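Local coordinates for uric acid degradation bifunctional protein PucL (Bacillus subtilis, PDB 6A4M), which catalyses the oxidation of uric acid by molecular oxygen to 5-hydroxyisourate, and in the full-length bifunctional protein probably also a later decarboxylation step of the urate pathway, at residues A[8-13]-A[37-42]; A[13-18]-A[32-37]; A[113-118]-A[131-136]; A[137-142]-A[162-167]. All blocks are in the same frame, centred on the assembly; numbering follows the deposited sequence.

Interaction 1 of 4, residues A[8-13]-A[37-42]; sequences VFAYRT and VGVDVT
V8 and V41 share one torsion: each holds CG1 anti to its own nitrogen (chi1 -179° and -180°), which leaves CG2 beside that nitrogen and near the partner's carbonyl oxygen, V8 CG2 lying 3.7 Å from V41 O. Their hydrogen-bonded pairing sets V8 CB 4.2 Å from V41 CB. V39 is turned otherwise: its CG1 stands between backbone N and carbonyl carbon (chi1 69°), and V39 CG1 meets A10 CB at 4.2 Å. Small and beta-branched residues suit V8, A10, V39 and V41, which lie under helices; R12, on the same face, sends NH1 to L76 O. Three hydrogen-bonded pairs join the antiparallel strands. V41 N gives to V8 O at 2.9 Å, V39 N to A10 O at 2.9 Å, and R12 N to V37 O at 2.8 Å, each answered by the reverse bond. On the opposite face Y11 CD1 lies 3.6 Å from G38 CA; a side chain on G38 would probably crowd the ring, which suits a glycine here. Helix 64-78 packs through I72 and L76 on V8, A10 and V41, and helix 84-98 adds T84 and F87; strand 104-121 continues the sheet beyond 37-42, with its I112 touching F9 and Y11.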
loop_
_atom_site.group_PDB
_atom_site.type_symbol
_atom_site.label_atom_id
_atom_site.label_comp_id
_atom_site.label_asym_id
_atom_site.label_seq_id
_atom_site.Cartn_x
_atom_site.Cartn_y
_atom_site.Cartn_z
ATOM N N VAL A 8 -15.025 7.224 -6.104
ATOM C CA VAL A 8 -14.882 7.161 -7.551
ATOM C C VAL A 8 -14.119 5.883 -7.888
ATOM O O VAL A 8 -12.888 5.870 -7.924
ATOM C CB VAL A 8 -14.182 8.412 -8.117
ATOM C CG1 VAL A 8 -14.069 8.326 -9.638
ATOM C CG2 VAL A 8 -14.940 9.667 -7.702
ATOM N N PHE A 9 -14.872 4.808 -8.105
ATOM C CA PHE A 9 -14.311 3.523 -8.526
ATOM C C PHE A 9 -13.918 3.601 -9.991
ATOM O O PHE A 9 -14.681 4.115 -10.817
ATOM C CB PHE A 9 -15.324 2.382 -8.358
ATOM C CG PHE A 9 -15.510 1.925 -6.937
ATOM C CD1 PHE A 9 -16.287 2.663 -6.046
ATOM C CD2 PHE A 9 -14.933 0.737 -6.492
ATOM C CE1 PHE A 9 -16.473 2.233 -4.737
ATOM C CE2 PHE A 9 -15.120 0.302 -5.185
ATOM C CZ PHE A 9 -15.894 1.051 -4.308
ATOM N N ALA A 10 -12.734 3.086 -10.307
ATOM C CA ALA A 10 -12.264 2.999 -11.681
ATOM C C ALA A 10 -11.463 1.716 -11.859
ATOM O O ALA A 10 -10.494 1.491 -11.136
ATOM C CB ALA A 10 -11.415 4.216 -12.019
ATOM N N TYR A 11 -11.887 0.877 -12.802
ATOM C CA TYR A 11 -11.181 -0.357 -13.148
ATOM C C TYR A 11 -10.581 -0.223 -14.544
ATOM O O TYR A 11 -11.272 0.183 -15.474
ATOM C CB TYR A 11 -12.136 -1.553 -13.114
ATOM C CG TYR A 11 -12.815 -1.748 -11.776
ATOM C CD1 TYR A 11 -12.163 -2.402 -10.734
ATOM C CD2 TYR A 11 -14.106 -1.272 -11.550
ATOM C CE1 TYR A 11 -12.774 -2.577 -9.501
ATOM C CE2 TYR A 11 -14.728 -1.446 -10.323
ATOM C CZ TYR A 11 -14.058 -2.099 -9.300
ATOM O OH TYR A 11 -14.662 -2.271 -8.077
ATOM N N ARG A 12 -9.302 -0.567 -14.686
ATOM C CA ARG A 12 -8.600 -0.511 -15.969
ATOM C C ARG A 12 -8.066 -1.894 -16.322
ATOM O O ARG A 12 -7.298 -2.474 -15.551
ATOM C CB ARG A 12 -7.454 0.504 -15.878
ATOM C CG ARG A 12 -6.467 0.551 -17.044
ATOM C CD ARG A 12 -7.073 1.082 -18.328
ATOM N NE ARG A 12 -6.195 0.797 -19.465
ATOM C CZ ARG A 12 -5.129 1.515 -19.837
ATOM N NH1 ARG A 12 -4.754 2.614 -19.180
ATOM N NH2 ARG A 12 -4.424 1.125 -20.894
ATOM N N THR A 13 -8.478 -2.420 -17.477
ATOM C CA THR A 13 -7.865 -3.623 -18.039
ATOM C C THR A 13 -6.645 -3.247 -18.883
ATOM O O THR A 13 -6.594 -2.170 -19.480
ATOM C CB THR A 13 -8.851 -4.440 -18.902
ATOM O OG1 THR A 13 -9.481 -3.588 -19.868
ATOM C CG2 THR A 13 -9.913 -5.098 -18.029
ATOM N N VAL A 37 -6.627 -3.808 -13.049
ATOM C CA VAL A 37 -6.264 -2.906 -11.969
ATOM C C VAL A 37 -7.538 -2.186 -11.535
ATOM O O VAL A 37 -8.328 -1.752 -12.376
ATOM C CB VAL A 37 -5.200 -1.888 -12.440
ATOM C CG1 VAL A 37 -4.949 -0.808 -11.390
ATOM C CG2 VAL A 37 -3.904 -2.612 -12.785
ATOM N N GLY A 38 -7.734 -2.079 -10.226
ATOM C CA GLY A 38 -8.861 -1.358 -9.658
ATOM C C GLY A 38 -8.342 -0.324 -8.686
ATOM O O GLY A 38 -7.407 -0.596 -7.931
ATOM N N VAL A 39 -8.945 0.862 -8.709
ATOM C CA VAL A 39 -8.588 1.927 -7.788
ATOM C C VAL A 39 -9.835 2.688 -7.344
ATOM O O VAL A 39 -10.801 2.829 -8.099
ATOM C CB VAL A 39 -7.538 2.889 -8.395
ATOM C CG1 VAL A 39 -8.121 3.710 -9.542
ATOM C CG2 VAL A 39 -6.951 3.800 -7.321
ATOM N N ASP A 40 -9.788 3.173 -6.107
ATOM C CA ASP A 40 -10.871 3.918 -5.502
ATOM C C ASP A 40 -10.368 5.327 -5.212
ATOM O O ASP A 40 -9.614 5.543 -4.256
ATOM C CB ASP A 40 -11.307 3.217 -4.224
ATOM C CG ASP A 40 -12.704 3.556 -3.847
ATOM O OD1 ASP A 40 -12.960 4.715 -3.463
ATOM O OD2 ASP A 40 -13.552 2.656 -3.955
ATOM N N VAL A 41 -10.771 6.276 -6.056
ATOM C CA VAL A 41 -10.261 7.637 -5.979
ATOM C C VAL A 41 -11.164 8.505 -5.110
ATOM O O VAL A 41 -12.391 8.462 -5.238
ATOM C CB VAL A 41 -10.101 8.278 -7.373
ATOM C CG1 VAL A 41 -9.559 9.704 -7.254
ATOM C CG2 VAL A 41 -9.185 7.422 -8.241
ATOM N N THR A 42 -10.531 9.260 -4.214
ATOM C CA THR A 42 -11.147 10.389 -3.530
ATOM C C THR A 42 -10.434 11.645 -4.048
ATOM O O THR A 42 -9.199 11.682 -4.094
ATOM C CB THR A 42 -10.978 10.284 -2.002
ATOM O OG1 THR A 42 -11.435 9.001 -1.556
ATOM C CG2 THR A 42 -11.762 11.382 -1.284
#

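Interaction 2 of 4, residues A[13-18]-A[32-37]; sequences TYLKPL and RDNTVV
N34 ND2 reaches across the turn to K16 O at 3.0 Å, a nearly straight bond (171°) with the acceptor in the amide plane. CG beside the backbone N (chi1 -77°) turns the amide that way, and asparagine suits the place because the same short amide also gives to T82 O. With an alanine here, the carbonyls of K16 and T82 would probably lose their common donor, and the turn around K16 would be less firmly held. This is the close-packed side: L15 CD2 meets V37 CG2 at 4.1 Å, and L18 CD2 lies over one face of the R32 guanidinium, which makes a salt bridge to E222 and a hydrogen bond to Y218. L18 N gives to R32 O at 2.8 Å, and R32 N answers L18 O. The other side is looser and faces solvent: Y14 CE1 lies 3.7 Å from T35 CG2, and the backbone adds a bond from Y14 N to T35 O. Such irregular pairing, with left-handed backbone at Y14 and N34, belongs to the long loop of the first beta hairpin in what is probably a T-fold chain.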
loop_
_atom_site.group_PDB
_atom_site.type_symbol
_atom_site.label_atom_id
_atom_site.label_comp_id
_atom_site.label_asym_id
_atom_site.label_seq_id
_atom_site.Cartn_x
_atom_site.Cartn_y
_atom_site.Cartn_z
ATOM N N THR A 13 -8.478 -2.420 -17.477
ATOM C CA THR A 13 -7.865 -3.623 -18.039
ATOM C C THR A 13 -6.645 -3.247 -18.883
ATOM O O THR A 13 -6.594 -2.170 -19.480
ATOM C CB THR A 13 -8.851 -4.440 -18.902
ATOM O OG1 THR A 13 -9.481 -3.588 -19.868
ATOM C CG2 THR A 13 -9.913 -5.098 -18.029
ATOM N N TYR A 14 -5.667 -4.150 -18.912
ATOM C CA TYR A 14 -4.446 -4.021 -19.723
ATOM C C TYR A 14 -3.724 -2.679 -19.603
ATOM O O TYR A 14 -3.396 -2.038 -20.604
ATOM C CB TYR A 14 -4.753 -4.373 -21.184
ATOM C CG TYR A 14 -5.311 -5.765 -21.303
ATOM C CD1 TYR A 14 -4.494 -6.873 -21.099
ATOM C CD2 TYR A 14 -6.664 -5.980 -21.574
ATOM C CE1 TYR A 14 -5.001 -8.160 -21.180
ATOM C CE2 TYR A 14 -7.180 -7.264 -21.659
ATOM C CZ TYR A 14 -6.344 -8.351 -21.460
ATOM O OH TYR A 14 -6.841 -9.632 -21.539
ATOM N N LEU A 15 -3.479 -2.269 -18.361
ATOM C CA LEU A 15 -2.573 -1.157 -18.067
ATOM C C LEU A 15 -1.146 -1.619 -18.384
ATOM O O LEU A 15 -0.868 -2.824 -18.391
ATOM C CB LEU A 15 -2.704 -0.742 -16.594
ATOM C CG LEU A 15 -1.988 0.519 -16.094
ATOM C CD1 LEU A 15 -2.739 1.769 -16.521
ATOM C CD2 LEU A 15 -1.836 0.492 -14.583
ATOM N N LYS A 16 -0.255 -0.671 -18.667
ATOM C CA LYS A 16 1.134 -1.002 -18.989
ATOM C C LYS A 16 1.760 -1.813 -17.846
ATOM O O LYS A 16 1.688 -1.382 -16.696
ATOM C CB LYS A 16 1.958 0.260 -19.241
ATOM C CG LYS A 16 3.287 -0.009 -19.931
ATOM C CD LYS A 16 4.242 1.165 -19.801
ATOM C CE LYS A 16 5.533 0.910 -20.570
ATOM N NZ LYS A 16 6.696 1.636 -19.984
ATOM N N PRO A 17 2.344 -2.995 -18.147
ATOM C CA PRO A 17 2.937 -3.808 -17.074
ATOM C C PRO A 17 4.102 -3.129 -16.352
ATOM O O PRO A 17 4.900 -2.448 -16.990
ATOM C CB PRO A 17 3.443 -5.061 -17.808
ATOM C CG PRO A 17 2.679 -5.117 -19.079
ATOM C CD PRO A 17 2.373 -3.698 -19.447
ATOM N N LEU A 18 4.181 -3.310 -15.035
ATOM C CA LEU A 18 5.344 -2.874 -14.258
ATOM C C LEU A 18 6.418 -3.954 -14.371
ATOM O O LEU A 18 6.258 -5.054 -13.828
ATOM C CB LEU A 18 4.966 -2.632 -12.790
ATOM C CG LEU A 18 6.066 -2.241 -11.794
ATOM C CD1 LEU A 18 6.847 -1.023 -12.253
ATOM C CD2 LEU A 18 5.455 -1.991 -10.425
ATOM N N ARG A 32 4.534 -6.401 -11.922
ATOM C CA ARG A 32 3.085 -6.584 -12.009
ATOM C C ARG A 32 2.680 -6.641 -13.478
ATOM O O ARG A 32 3.036 -5.746 -14.253
ATOM C CB ARG A 32 2.344 -5.414 -11.347
ATOM C CG ARG A 32 2.603 -5.211 -9.861
ATOM C CD ARG A 32 2.070 -3.859 -9.396
ATOM N NE ARG A 32 2.514 -3.508 -8.043
ATOM C CZ ARG A 32 2.507 -2.276 -7.519
ATOM N NH1 ARG A 32 2.086 -1.220 -8.215
ATOM N NH2 ARG A 32 2.940 -2.096 -6.273
ATOM N N ASP A 33 1.935 -7.678 -13.862
ATOM C CA ASP A 33 1.379 -7.762 -15.218
ATOM C C ASP A 33 0.350 -6.658 -15.502
ATOM O O ASP A 33 0.205 -6.244 -16.651
ATOM C CB ASP A 33 0.761 -9.146 -15.476
ATOM C CG ASP A 33 1.812 -10.249 -15.661
ATOM O OD1 ASP A 33 3.011 -9.943 -15.863
ATOM O OD2 ASP A 33 1.430 -11.440 -15.617
ATOM N N ASN A 34 -0.344 -6.186 -14.461
ATOM C CA ASN A 34 -1.356 -5.124 -14.562
ATOM C C ASN A 34 -2.471 -5.450 -15.574
ATOM O O ASN A 34 -3.003 -4.560 -16.241
ATOM C CB ASN A 34 -0.694 -3.760 -14.875
ATOM C CG ASN A 34 -0.017 -3.122 -13.665
ATOM O OD1 ASN A 34 -0.273 -3.482 -12.511
ATOM N ND2 ASN A 34 0.839 -2.134 -13.933
ATOM N N THR A 35 -2.830 -6.731 -15.663
ATOM C CA THR A 35 -3.879 -7.197 -16.577
ATOM C C THR A 35 -5.239 -6.617 -16.201
ATOM O O THR A 35 -6.031 -6.272 -17.073
ATOM C CB THR A 35 -3.975 -8.733 -16.576
ATOM O OG1 THR A 35 -2.691 -9.289 -16.863
ATOM C CG2 THR A 35 -4.979 -9.227 -17.608
ATOM N N VAL A 36 -5.508 -6.543 -14.901
ATOM C CA VAL A 36 -6.664 -5.822 -14.380
ATOM C C VAL A 36 -6.251 -5.080 -13.105
ATOM O O VAL A 36 -5.587 -5.635 -12.229
ATOM C CB VAL A 36 -7.885 -6.749 -14.156
ATOM C CG1 VAL A 36 -7.550 -7.926 -13.248
ATOM C CG2 VAL A 36 -9.076 -5.964 -13.619
ATOM N N VAL A 37 -6.627 -3.808 -13.049
ATOM C CA VAL A 37 -6.264 -2.906 -11.969
ATOM C C VAL A 37 -7.538 -2.186 -11.535
ATOM O O VAL A 37 -8.328 -1.752 -12.376
ATOM C CB VAL A 37 -5.200 -1.888 -12.440
ATOM C CG1 VAL A 37 -4.949 -0.808 -11.390
ATOM C CG2 VAL A 37 -3.904 -2.612 -12.785
#

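Interaction 3 of 4, residues A[113-118]-A[131-136]; sequences PFEAMP and VFRRSR
E115 and R133 face each other in an antiparallel pairing of strand 104-121 with the short strand 131-134, part of an arm that carries the sheet outward. The strand segments run at 134° to one another, a strong twist. R133 turns the edge of its guanidinium to the carboxylate in a salt bridge that uses one oxygen for both bonds, NE reaching E115 OE1 at 3.1 Å and NH2 reaching the same OE1 at 3.2 Å. The two flat groups stand almost perpendicular, at 87°, with OE1 in the guanidinium plane. M117, its chain bent at chi2 and chi3, brings SD over a face of that guanidinium, 3.7 Å from R133 CZ; a long, flexible, polarisable side chain suits the place. S135 N gives to P113 O at 2.9 Å, while the S135 hydroxyl accepts from N137 N. The other face is mainly aromatic. F114 CB and F132 CB approach to 4.1 Å, R134 CB lies 3.8 Å from F114 CE1, and A116 CB rests 3.8 Å from F132 CE2, alanine being small enough to lie beside the ring. Both phenylalanines also touch V36 of strand 36-45. The whole is a strongly twisted antiparallel pairing with a cross-strand salt bridge at a hydrogen-bonded pair, on the third strand of what is probably the first T-fold unit.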
loop_
_atom_site.group_PDB
_atom_site.type_symbol
_atom_site.label_atom_id
_atom_site.label_comp_id
_atom_site.label_asym_id
_atom_site.label_seq_id
_atom_site.Cartn_x
_atom_site.Cartn_y
_atom_site.Cartn_z
ATOM N N PRO A 113 -7.082 -4.808 -4.838
ATOM C CA PRO A 113 -6.100 -5.791 -5.299
ATOM C C PRO A 113 -6.737 -6.979 -6.014
ATOM O O PRO A 113 -7.750 -7.506 -5.551
ATOM C CB PRO A 113 -5.398 -6.248 -4.010
ATOM C CG PRO A 113 -6.193 -5.708 -2.873
ATOM C CD PRO A 113 -7.383 -4.970 -3.406
ATOM N N PHE A 114 -6.148 -7.367 -7.144
ATOM C CA PHE A 114 -6.568 -8.548 -7.887
ATOM C C PHE A 114 -5.443 -9.574 -7.886
ATOM O O PHE A 114 -4.293 -9.228 -8.148
ATOM C CB PHE A 114 -6.976 -8.168 -9.309
ATOM C CG PHE A 114 -8.273 -7.416 -9.374
ATOM C CD1 PHE A 114 -9.485 -8.092 -9.312
ATOM C CD2 PHE A 114 -8.286 -6.028 -9.476
ATOM C CE1 PHE A 114 -10.688 -7.401 -9.360
ATOM C CE2 PHE A 114 -9.485 -5.334 -9.527
ATOM C CZ PHE A 114 -10.688 -6.020 -9.469
ATOM N N GLU A 115 -5.787 -10.827 -7.584
ATOM C CA GLU A 115 -4.813 -11.911 -7.409
ATOM C C GLU A 115 -5.107 -13.037 -8.399
ATOM O O GLU A 115 -6.189 -13.627 -8.360
ATOM C CB GLU A 115 -4.887 -12.461 -5.982
ATOM C CG GLU A 115 -4.568 -11.449 -4.884
ATOM C CD GLU A 115 -4.799 -11.993 -3.474
ATOM O OE1 GLU A 115 -5.500 -13.015 -3.309
ATOM O OE2 GLU A 115 -4.282 -11.389 -2.512
ATOM N N ALA A 116 -4.147 -13.333 -9.276
ATOM C CA ALA A 116 -4.324 -14.359 -10.314
ATOM C C ALA A 116 -4.568 -15.744 -9.709
ATOM O O ALA A 116 -3.925 -16.120 -8.726
ATOM C CB ALA A 116 -3.118 -14.397 -11.241
ATOM N N MET A 117 -5.499 -16.485 -10.307
ATOM C CA MET A 117 -5.938 -17.785 -9.799
ATOM C C MET A 117 -5.324 -18.933 -10.606
ATOM O O MET A 117 -4.817 -18.708 -11.708
ATOM C CB MET A 117 -7.466 -17.865 -9.846
ATOM C CG MET A 117 -8.164 -16.892 -8.905
ATOM S SD MET A 117 -7.874 -17.243 -7.158
ATOM C CE MET A 117 -8.902 -18.689 -6.931
ATOM N N PRO A 118 -5.346 -20.166 -10.051
ATOM C CA PRO A 118 -4.792 -21.305 -10.795
ATOM C C PRO A 118 -5.570 -21.669 -12.066
ATOM O O PRO A 118 -6.769 -21.385 -12.174
ATOM C CB PRO A 118 -4.822 -22.459 -9.773
ATOM C CG PRO A 118 -5.723 -22.014 -8.676
ATOM C CD PRO A 118 -5.634 -20.520 -8.648
ATOM N N VAL A 131 -8.264 -15.255 -15.103
ATOM C CA VAL A 131 -9.124 -15.326 -13.911
ATOM C C VAL A 131 -8.407 -14.754 -12.686
ATOM O O VAL A 131 -7.308 -15.197 -12.346
ATOM C CB VAL A 131 -9.573 -16.780 -13.618
ATOM C CG1 VAL A 131 -10.577 -16.818 -12.469
ATOM C CG2 VAL A 131 -10.167 -17.418 -14.869
ATOM N N PHE A 132 -9.044 -13.787 -12.025
ATOM C CA PHE A 132 -8.475 -13.109 -10.859
ATOM C C PHE A 132 -9.467 -13.065 -9.699
ATOM O O PHE A 132 -10.647 -12.794 -9.899
ATOM C CB PHE A 132 -8.082 -11.674 -11.218
ATOM C CG PHE A 132 -7.005 -11.579 -12.260
ATOM C CD1 PHE A 132 -7.329 -11.589 -13.611
ATOM C CD2 PHE A 132 -5.669 -11.464 -11.894
ATOM C CE1 PHE A 132 -6.341 -11.500 -14.579
ATOM C CE2 PHE A 132 -4.674 -11.369 -12.861
ATOM C CZ PHE A 132 -5.012 -11.390 -14.205
ATOM N N ARG A 133 -8.977 -13.333 -8.490
ATOM C CA ARG A 133 -9.734 -13.056 -7.267
ATOM C C ARG A 133 -9.679 -11.554 -6.980
ATOM O O ARG A 133 -8.630 -10.937 -7.147
ATOM C CB ARG A 133 -9.169 -13.837 -6.067
ATOM C CG ARG A 133 -9.719 -13.396 -4.708
ATOM C CD ARG A 133 -9.496 -14.434 -3.616
ATOM N NE ARG A 133 -8.080 -14.783 -3.502
ATOM C CZ ARG A 133 -7.535 -15.991 -3.687
ATOM N NH1 ARG A 133 -8.259 -17.073 -3.977
ATOM N NH2 ARG A 133 -6.220 -16.122 -3.561
ATOM N N ARG A 134 -10.808 -10.985 -6.557
ATOM C CA ARG A 134 -10.841 -9.646 -5.955
ATOM C C ARG A 134 -10.551 -9.843 -4.462
ATOM O O ARG A 134 -11.319 -10.501 -3.754
ATOM C CB ARG A 134 -12.179 -8.927 -6.259
ATOM C CG ARG A 134 -12.882 -8.142 -5.145
ATOM C CD ARG A 134 -12.065 -7.020 -4.526
ATOM N NE ARG A 134 -12.916 -5.912 -4.076
ATOM C CZ ARG A 134 -12.637 -5.064 -3.080
ATOM N NH1 ARG A 134 -11.516 -5.162 -2.353
ATOM N NH2 ARG A 134 -13.506 -4.099 -2.795
ATOM N N SER A 135 -9.426 -9.296 -4.004
ATOM C CA SER A 135 -8.942 -9.523 -2.639
ATOM C C SER A 135 -9.481 -8.485 -1.662
ATOM O O SER A 135 -9.576 -7.304 -1.991
ATOM C CB SER A 135 -7.411 -9.514 -2.595
ATOM O OG SER A 135 -6.941 -9.816 -1.288
ATOM N N ARG A 136 -9.832 -8.950 -0.464
ATOM C CA ARG A 136 -10.265 -8.101 0.644
ATOM C C ARG A 136 -9.264 -8.116 1.812
ATOM O O ARG A 136 -9.566 -7.594 2.885
ATOM C CB ARG A 136 -11.654 -8.553 1.113
ATOM C CG ARG A 136 -12.776 -8.235 0.127
ATOM C CD ARG A 136 -13.751 -9.396 -0.014
ATOM N NE ARG A 136 -13.257 -10.390 -0.969
ATOM C CZ ARG A 136 -13.542 -11.698 -0.972
ATOM N NH1 ARG A 136 -14.327 -12.266 -0.054
ATOM N NH2 ARG A 136 -13.010 -12.461 -1.923
#

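Interaction 4 of 4, residues A[137-142]-A[162-167]; sequences NERSRS and IMDLQL
R139 and M163 form the backbone link of the contact: M163 N gives to R139 O at 2.9 Å, and R139 N returns a longer bond to M163 O at 3.3 Å. Beside it S140 and I162 make a non-hydrogen-bonded pair.

The charged contacts centre on R139, long enough to reach past its own pair. Its chain runs extended from CG to NE, and R139 NH2 forms a salt bridge with D164 OD1 at 3.3 Å; the donor comes from above the carboxylate plane, and guanidinium and carboxylate lie 75° apart. NH1 adds weak bonds to the same oxygen and to N137 O. The other oxygen, D164 OD2, accepts from Q166 NE2 at 3.0 Å. A leucine in place of R139 would probably leave D164 without its cationic mate on this strand. Consistent with the tandem T-fold of uricases, the hairpin of these strands probably joins the two halves of the chain.

Sulfur and methyl packing comes from M163, whose flexible thioether fits against the aliphatic parts of two arginines. M163 CE lies 3.7 Å from R139 NE and M163 SD 3.7 Å from R141 CD, while R141 itself pairs with E161. Aliphatic packing on the I162 side uses the E138 chain, which bends at chi2 (-89°): E138 CG is 3.6 Å from I162 CD1. L165 CD1 meets the carboxylate carbon, E138 CD, at 3.6 Å, and that carboxylate makes a salt bridge with R225 of helix 221-233.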
loop_
_atom_site.group_PDB
_atom_site.type_symbol
_atom_site.label_atom_id
_atom_site.label_comp_id
_atom_site.label_asym_id
_atom_site.label_seq_id
_atom_site.Cartn_x
_atom_site.Cartn_y
_atom_site.Cartn_z
ATOM N N ASN A 137 -8.076 -8.694 1.599
ATOM C CA ASN A 137 -6.976 -8.653 2.583
ATOM C C ASN A 137 -6.239 -7.302 2.478
ATOM O O ASN A 137 -6.845 -6.312 2.077
ATOM C CB ASN A 137 -6.041 -9.867 2.394
ATOM C CG ASN A 137 -6.731 -11.188 2.684
ATOM O OD1 ASN A 137 -7.586 -11.271 3.566
ATOM N ND2 ASN A 137 -6.353 -12.234 1.952
ATOM N N GLU A 138 -4.963 -7.231 2.862
ATOM C CA GLU A 138 -4.207 -5.974 2.772
ATOM C C GLU A 138 -4.238 -5.357 1.369
ATOM O O GLU A 138 -4.374 -6.061 0.368
ATOM C CB GLU A 138 -2.753 -6.138 3.262
ATOM C CG GLU A 138 -1.822 -6.977 2.386
ATOM C CD GLU A 138 -1.824 -8.459 2.704
ATOM O OE1 GLU A 138 -2.805 -8.962 3.285
ATOM O OE2 GLU A 138 -0.832 -9.128 2.357
ATOM N N ARG A 139 -4.112 -4.036 1.323
ATOM C CA ARG A 139 -4.263 -3.270 0.083
ATOM C C ARG A 139 -3.424 -2.008 0.150
ATOM O O ARG A 139 -3.345 -1.367 1.200
ATOM C CB ARG A 139 -5.736 -2.906 -0.143
ATOM C CG ARG A 139 -6.388 -2.198 1.039
ATOM C CD ARG A 139 -7.904 -2.273 1.008
ATOM N NE ARG A 139 -8.465 -1.975 2.327
ATOM C CZ ARG A 139 -8.645 -2.856 3.318
ATOM N NH1 ARG A 139 -8.322 -4.147 3.182
ATOM N NH2 ARG A 139 -9.162 -2.437 4.473
ATOM N N SER A 140 -2.796 -1.651 -0.967
ATOM C CA SER A 140 -1.997 -0.436 -1.018
ATOM C C SER A 140 -2.904 0.786 -1.127
ATOM O O SER A 140 -4.036 0.695 -1.613
ATOM C CB SER A 140 -0.979 -0.471 -2.166
ATOM O OG SER A 140 -1.610 -0.485 -3.430
ATOM N N ARG A 141 -2.407 1.915 -0.631
ATOM C CA ARG A 141 -3.073 3.205 -0.784
ATOM C C ARG A 141 -2.008 4.265 -1.012
ATOM O O ARG A 141 -0.923 4.186 -0.431
ATOM C CB ARG A 141 -3.908 3.552 0.454
ATOM C CG ARG A 141 -4.811 4.769 0.277
ATOM C CD ARG A 141 -5.641 5.058 1.521
ATOM N NE ARG A 141 -4.860 5.782 2.531
ATOM C CZ ARG A 141 -5.177 6.958 3.090
ATOM N NH1 ARG A 141 -6.303 7.606 2.802
ATOM N NH2 ARG A 141 -4.346 7.496 3.979
ATOM N N SER A 142 -2.323 5.246 -1.858
ATOM C CA SER A 142 -1.428 6.373 -2.125
ATOM C C SER A 142 -2.169 7.693 -1.948
ATOM O O SER A 142 -3.317 7.830 -2.371
ATOM C CB SER A 142 -0.854 6.278 -3.538
ATOM O OG SER A 142 -0.053 5.119 -3.672
ATOM N N ILE A 162 0.764 0.509 2.771
ATOM C CA ILE A 162 0.025 -0.764 2.792
ATOM C C ILE A 162 -0.841 -0.797 4.045
ATOM O O ILE A 162 -0.351 -0.563 5.148
ATOM C CB ILE A 162 0.912 -2.028 2.664
ATOM C CG1 ILE A 162 0.016 -3.264 2.528
ATOM C CG2 ILE A 162 1.878 -2.202 3.831
ATOM C CD1 ILE A 162 0.722 -4.473 1.980
ATOM N N MET A 163 -2.128 -1.074 3.850
ATOM C CA MET A 163 -3.126 -0.997 4.908
ATOM C C MET A 163 -3.653 -2.366 5.284
ATOM O O MET A 163 -3.642 -3.284 4.472
ATOM C CB MET A 163 -4.324 -0.184 4.440
ATOM C CG MET A 163 -4.006 1.178 3.862
ATOM S SD MET A 163 -5.489 2.200 3.833
ATOM C CE MET A 163 -6.665 1.160 2.966
ATOM N N ASP A 164 -4.148 -2.463 6.514
ATOM C CA ASP A 164 -4.922 -3.612 6.987
ATOM C C ASP A 164 -4.180 -4.952 6.810
ATOM O O ASP A 164 -4.742 -5.942 6.325
ATOM C CB ASP A 164 -6.313 -3.613 6.318
ATOM C CG ASP A 164 -7.385 -4.333 7.151
ATOM O OD1 ASP A 164 -8.359 -4.837 6.544
ATOM O OD2 ASP A 164 -7.277 -4.395 8.401
ATOM N N LEU A 165 -2.912 -4.952 7.220
ATOM C CA LEU A 165 -2.066 -6.143 7.208
ATOM C C LEU A 165 -2.197 -6.830 8.566
ATOM O O LEU A 165 -1.673 -6.340 9.567
ATOM C CB LEU A 165 -0.611 -5.758 6.927
ATOM C CG LEU A 165 0.433 -6.865 6.799
ATOM C CD1 LEU A 165 0.039 -7.893 5.750
ATOM C CD2 LEU A 165 1.782 -6.245 6.464
ATOM N N GLN A 166 -2.913 -7.954 8.590
ATOM C CA GLN A 166 -3.271 -8.642 9.831
ATOM C C GLN A 166 -2.438 -9.913 9.993
ATOM O O GLN A 166 -2.675 -10.899 9.294
ATOM C CB GLN A 166 -4.764 -8.970 9.831
ATOM C CG GLN A 166 -5.659 -7.754 9.605
ATOM C CD GLN A 166 -7.140 -8.053 9.775
ATOM O OE1 GLN A 166 -7.528 -9.159 10.144
ATOM N NE2 GLN A 166 -7.974 -7.059 9.507
ATOM N N LEU A 167 -1.473 -9.879 10.917
ATOM C CA LEU A 167 -0.488 -10.952 11.081
ATOM C C LEU A 167 -0.482 -11.522 12.494
ATOM O O LEU A 167 -0.335 -10.776 13.458
ATOM C CB LEU A 167 0.913 -10.425 10.766
ATOM C CG LEU A 167 1.138 -9.886 9.355
ATOM C CD1 LEU A 167 2.545 -9.314 9.244
ATOM C CD2 LEU A 167 0.909 -10.970 8.313
#

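In the fold
From the N terminus, strand 3-13 turns back as strand 36-45. Interaction 1 closes this hairpin along its strands, and interaction 2 is nested inside it at the loop end, sharing T13 and V37. After helices 64-78 and 84-98, strand 104-121 pairs beside 36-45 and leads into interaction 3, which closes the hairpin arm that includes strand 124-128, in series with the first two. F114 of that arm packs on Y11 and G38, so the arm leans on the first hairpin. Interaction 4 follows, closing the next hairpin; P113 packs on E138 and R139. None of the four cross in sequence, and all serve one antiparallel sheet.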